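D-alanine--D-alanine ligase (Acinetobacter baumannii ACICU, PDB 5D8D) catalyses the ATP-dependent joining of two D-alanine molecules into D-alanyl-D-alanine, a building block of bacterial peptidoglycan. Local coordinates at residues A[77-81]-A[82-86]; A[33-37]-A[38-42]. All coordinates share one frame; numbering follows the deposited sequence.

Contact 1 (A[77-81]-A[82-86])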
loop_
_atom_site.group_PDB
_atom_site.type_symbol
_atom_site.label_atom_id
_atom_site.label_comp_id
_atom_site.label_asym_id
_atom_site.label_seq_id
_atom_site.Cartn_x
_atom_site.Cartn_y
_atom_site.Cartn_z
ATOM N N GLY A 77 -7.022 7.748 1.947
ATOM C CA GLY A 77 -6.738 7.887 3.375
ATOM C C GLY A 77 -7.624 8.925 4.034
ATOM O O GLY A 77 -8.316 8.628 5.047
ATOM N N VAL A 78 -7.652 10.131 3.450
ATOM C CA VAL A 78 -8.482 11.205 4.050
ATOM C C VAL A 78 -9.959 10.859 4.007
ATOM O O VAL A 78 -10.701 11.126 4.960
ATOM C CB VAL A 78 -8.195 12.699 3.611
ATOM C CG1 VAL A 78 -6.817 12.917 2.980
ATOM C CG2 VAL A 78 -9.301 13.298 2.790
ATOM N N LEU A 79 -10.375 10.238 2.927
ATOM C CA LEU A 79 -11.763 9.918 2.779
ATOM C C LEU A 79 -12.188 8.862 3.789
ATOM O O LEU A 79 -13.271 8.974 4.349
ATOM C CB LEU A 79 -12.070 9.479 1.349
ATOM C CG LEU A 79 -11.984 10.608 0.340
ATOM C CD1 LEU A 79 -11.913 9.979 -1.009
ATOM C CD2 LEU A 79 -13.192 11.545 0.401
ATOM N N GLU A 80 -11.352 7.849 4.014
ATOM C CA GLU A 80 -11.599 6.858 5.077
ATOM C C GLU A 80 -11.697 7.548 6.457
ATOM O O GLU A 80 -12.667 7.327 7.183
ATOM C CB GLU A 80 -10.497 5.795 5.109
ATOM C CG GLU A 80 -10.435 4.843 3.913
ATOM C CD GLU A 80 -11.632 3.926 3.811
ATOM O OE1 GLU A 80 -12.394 3.833 4.794
ATOM O OE2 GLU A 80 -11.818 3.311 2.730
ATOM N N TRP A 81 -10.719 8.403 6.767
ATOM C CA TRP A 81 -10.653 9.153 8.020
ATOM C C TRP A 81 -11.920 9.965 8.279
ATOM O O TRP A 81 -12.490 9.906 9.357
ATOM C CB TRP A 81 -9.430 10.083 7.997
ATOM C CG TRP A 81 -9.121 10.654 9.295
ATOM C CD1 TRP A 81 -9.381 11.921 9.701
ATOM C CD2 TRP A 81 -8.513 9.991 10.411
ATOM N NE1 TRP A 81 -8.962 12.107 10.991
ATOM C CE2 TRP A 81 -8.442 10.930 11.462
ATOM C CE3 TRP A 81 -8.052 8.693 10.636
ATOM C CZ2 TRP A 81 -7.908 10.611 12.727
ATOM C CZ3 TRP A 81 -7.546 8.374 11.884
ATOM C CH2 TRP A 81 -7.464 9.333 12.909
ATOM N N LEU A 82 -12.389 10.685 7.259
ATOM C CA LEU A 82 -13.677 11.430 7.313
ATOM C C LEU A 82 -14.981 10.553 7.222
ATOM O O LEU A 82 -16.078 11.047 7.345
ATOM C CB LEU A 82 -13.647 12.450 6.173
ATOM C CG LEU A 82 -13.017 13.829 6.357
ATOM C CD1 LEU A 82 -12.358 14.123 7.680
ATOM C CD2 LEU A 82 -12.040 14.093 5.262
ATOM N N ASN A 83 -14.847 9.257 6.970
ATOM C CA ASN A 83 -15.971 8.335 6.765
ATOM C C ASN A 83 -16.892 8.710 5.612
ATOM O O ASN A 83 -18.118 8.607 5.718
ATOM C CB ASN A 83 -16.754 8.061 8.053
ATOM C CG ASN A 83 -15.844 7.734 9.235
ATOM O OD1 ASN A 83 -15.734 8.538 10.166
ATOM N ND2 ASN A 83 -15.160 6.582 9.190
ATOM N N ILE A 84 -16.279 9.082 4.481
ATOM C CA ILE A 84 -17.018 9.467 3.276
ATOM C C ILE A 84 -16.773 8.388 2.242
ATOM O O ILE A 84 -15.622 8.136 1.889
ATOM C CB ILE A 84 -16.525 10.821 2.767
ATOM C CG1 ILE A 84 -16.803 11.884 3.822
ATOM C CG2 ILE A 84 -17.185 11.198 1.451
ATOM C CD1 ILE A 84 -16.117 13.163 3.526
ATOM N N PRO A 85 -17.846 7.756 1.736
ATOM C CA PRO A 85 -17.664 6.746 0.691
ATOM C C PRO A 85 -17.198 7.365 -0.620
ATOM O O PRO A 85 -17.478 8.547 -0.898
ATOM C CB PRO A 85 -19.049 6.145 0.530
ATOM C CG PRO A 85 -19.993 7.174 1.061
ATOM C CD PRO A 85 -19.251 8.109 1.942
ATOM N N TYR A 86 -16.496 6.577 -1.419
ATOM C CA TYR A 86 -15.842 7.105 -2.602
ATOM C C TYR A 86 -15.636 6.019 -3.664
ATOM O O TYR A 86 -15.844 4.854 -3.409
ATOM C CB TYR A 86 -14.523 7.799 -2.211
ATOM C CG TYR A 86 -13.552 6.872 -1.574
ATOM C CD1 TYR A 86 -12.692 6.072 -2.354
ATOM C CD2 TYR A 86 -13.494 6.751 -0.197
ATOM C CE1 TYR A 86 -11.805 5.191 -1.780
ATOM C CE2 TYR A 86 -12.615 5.841 0.405
ATOM C CZ TYR A 86 -11.777 5.074 -0.400
ATOM O OH TYR A 86 -10.924 4.216 0.189
#
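L79 and Y86 carry the apolar half of this turn. The leucine is the bump, and the bend of the chain from I84 to Y86 is the hollow that takes it. Two atoms of L79, CB and the methyl CD1, meet the tyrosine. L79 CB lies 3.4 Å from CD2 of the Y86 ring, and L79 CD1 reaches the ring root, 3.6 Å from Y86 CG. The remaining methyl, L79 CD2, points a different way and rests 4.1 Å from I84 CG2. I84 and Y86 thus meet L79 on adjacent sides. CG of Y86 stands between its own backbone N and carbonyl carbon (chi1 61°), which turns the ring back toward the last turn of the helix, beside L79 CB. Y86 OH donates to E80 OE2 at 2.8 Å, on the anti side of the carboxylate and 23° out of its plane. The E80 chain folds at chi2 to bring its end there, and the carboxylate stands almost perpendicular to the ring, 81° between planes. On another side of the helix, V78 and L82 run side by side, with V78 CG2 3.8 Å from L82 CD2. L82 N to V78 O is the last helical bond. A Schellman motif follows, with N83 at positive phi. Its two bonds are I84 N to L79 O at 3.0 Å and N83 N to E80 O at 2.9 Å, the latter from above the carbonyl plane. Strand 60-63 packs on L79 and Y86 through A61 and I63, while V52 of the second subunit touches W81 and L82. The chemistry is split: apolar contacts fill the turn, backbone bonds use the carbonyls of V78, L79 and E80, and the tyrosine bond holds one carboxylate oxygen and would probably favour the charged form.

Contact 2 (A[33-37]-A[38-42])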
loop_
_atom_site.group_PDB
_atom_site.type_symbol
_atom_site.label_atom_id
_atom_site.label_comp_id
_atom_site.label_asym_id
_atom_site.label_seq_id
_atom_site.Cartn_x
_atom_site.Cartn_y
_atom_site.Cartn_z
ATOM N N ASP A 33 -19.595 17.514 -15.800
ATOM C CA ASP A 33 -20.649 17.751 -16.792
ATOM C C ASP A 33 -21.578 16.562 -16.969
ATOM O O ASP A 33 -22.766 16.737 -17.216
ATOM C CB ASP A 33 -20.077 18.142 -18.170
ATOM C CG ASP A 33 -19.511 19.566 -18.214
ATOM O OD1 ASP A 33 -20.034 20.471 -17.516
ATOM O OD2 ASP A 33 -18.545 19.782 -18.993
ATOM N N ALA A 34 -21.037 15.367 -16.886
ATOM C CA ALA A 34 -21.821 14.168 -17.088
ATOM C C ALA A 34 -22.745 13.908 -15.899
ATOM O O ALA A 34 -23.922 13.560 -16.069
ATOM C CB ALA A 34 -20.898 12.961 -17.338
ATOM N N LEU A 35 -22.215 14.055 -14.693
ATOM C CA LEU A 35 -23.029 13.846 -13.503
ATOM C C LEU A 35 -24.134 14.877 -13.480
ATOM O O LEU A 35 -25.289 14.506 -13.333
ATOM C CB LEU A 35 -22.181 13.879 -12.223
ATOM C CG LEU A 35 -21.163 12.736 -12.114
ATOM C CD1 LEU A 35 -20.263 12.921 -10.897
ATOM C CD2 LEU A 35 -21.823 11.346 -12.136
ATOM N N LEU A 36 -23.810 16.148 -13.741
ATOM C CA LEU A 36 -24.840 17.226 -13.785
ATOM C C LEU A 36 -25.934 16.990 -14.836
ATOM O O LEU A 36 -27.130 17.149 -14.552
ATOM C CB LEU A 36 -24.186 18.571 -14.034
ATOM C CG LEU A 36 -23.330 19.114 -12.889
ATOM C CD1 LEU A 36 -22.436 20.248 -13.331
ATOM C CD2 LEU A 36 -24.231 19.606 -11.759
ATOM N N ARG A 37 -25.563 16.572 -16.042
ATOM C CA ARG A 37 -26.595 16.200 -17.044
ATOM C C ARG A 37 -27.538 15.159 -16.487
ATOM O O ARG A 37 -28.702 15.138 -16.849
ATOM C CB ARG A 37 -25.981 15.570 -18.277
ATOM C CG ARG A 37 -25.468 16.532 -19.320
ATOM C CD ARG A 37 -24.624 15.697 -20.273
ATOM N NE ARG A 37 -23.549 16.515 -20.774
ATOM C CZ ARG A 37 -22.312 16.121 -20.988
ATOM N NH1 ARG A 37 -21.938 14.854 -20.771
ATOM N NH2 ARG A 37 -21.446 17.023 -21.475
ATOM N N SER A 38 -26.995 14.249 -15.669
ATOM C CA SER A 38 -27.751 13.138 -15.078
ATOM C C SER A 38 -28.542 13.525 -13.818
ATOM O O SER A 38 -29.106 12.663 -13.144
ATOM C CB SER A 38 -26.822 11.968 -14.772
ATOM O OG SER A 38 -25.992 11.666 -15.864
ATOM N N GLY A 39 -28.563 14.807 -13.480
ATOM C CA GLY A 39 -29.295 15.291 -12.306
ATOM C C GLY A 39 -28.656 15.028 -10.964
ATOM O O GLY A 39 -29.326 15.234 -9.938
ATOM N N VAL A 40 -27.381 14.619 -10.929
ATOM C CA VAL A 40 -26.689 14.496 -9.632
ATOM C C VAL A 40 -26.112 15.850 -9.208
ATOM O O VAL A 40 -25.757 16.641 -10.050
ATOM C CB VAL A 40 -25.674 13.323 -9.491
ATOM C CG1 VAL A 40 -25.735 12.314 -10.618
ATOM C CG2 VAL A 40 -24.275 13.825 -9.235
ATOM N N GLN A 41 -26.093 16.123 -7.911
ATOM C CA GLN A 41 -25.629 17.413 -7.381
ATOM C C GLN A 41 -24.135 17.326 -7.246
ATOM O O GLN A 41 -23.647 17.117 -6.154
ATOM C CB GLN A 41 -26.159 17.730 -5.965
ATOM C CG GLN A 41 -27.622 18.059 -5.805
ATOM C CD GLN A 41 -27.962 18.203 -4.326
ATOM O OE1 GLN A 41 -27.412 19.068 -3.633
ATOM N NE2 GLN A 41 -28.820 17.315 -3.821
ATOM N N ALA A 42 -23.413 17.503 -8.338
ATOM C CA ALA A 42 -21.949 17.412 -8.324
ATOM C C ALA A 42 -21.298 18.806 -8.252
ATOM O O ALA A 42 -21.850 19.777 -8.776
ATOM C CB ALA A 42 -21.493 16.676 -9.551
#
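A34 O is gripped twice by one residue, S38. The hydroxyl OG of S38 donates to A34 O at 2.8 Å, and the backbone N of S38 donates to A34 O at 3.2 Å. The two donors reach the oxygen from opposite faces of its carbonyl plane. OG is placed for this by chi1 of -48°, which sets it beside its own backbone N. S38 N also makes a weak bond to L35 O. The same L35 O accepts a sounder bond from V40 N at 3.2 Å, with the donor 43° out of the carbonyl plane. G39 N closes on L36 O at 2.9 Å. The carbonyls of A34, L35 and L36 are therefore taken up by S38, G39 and V40.

A small apolar contact accompanies these bonds. CB of L35 sits 3.6 Å from V40 CG2 and 3.9 Å from A42 CB. The alanine methyl points back to the helix and also meets L35 CD1. L36 extends CD2 along the returning chain, 3.7 Å from V40 O. R37 turns to another part of the protein, where its NH1 forms a salt bridge with D293. Helix 292-301 also covers A34 and L35, through C296 among others. L35 touches V12 and V40 touches V10, both on strand 9-13.

Q41 centres an inverse gamma turn, a separate kink where the strand begins. The reversal itself is a Schellman motif with G39, at positive phi, as its C-prime residue. Its bonds, V40 N to L35 O and G39 N to L36 O, end helix 21-37 and send the chain into strand 41-45, completing the beta-alpha-beta unit of the Rossmann-like N-terminal part of the ligase.

From the N terminus, the chain runs through strand 9-13 and helix 21-37 to contact 2. There a tight turn delivers it to strand 41-45, an outer strand of the three-stranded parallel sheet. The chain then passes strand 60-63, at the other edge of that sheet, and enters helix 74-81. Contact 1 closes the turn at the end of this helix and leads on toward helix 91-97. The two contacts are in series, so they neither nest nor cross. The centres of contact 1 and contact 2 are about 22 Å apart, and the two do not touch. Contact 2 links to strand 9-13 and helix 292-301. Contact 1 links to strand 60-63 and the second subunit.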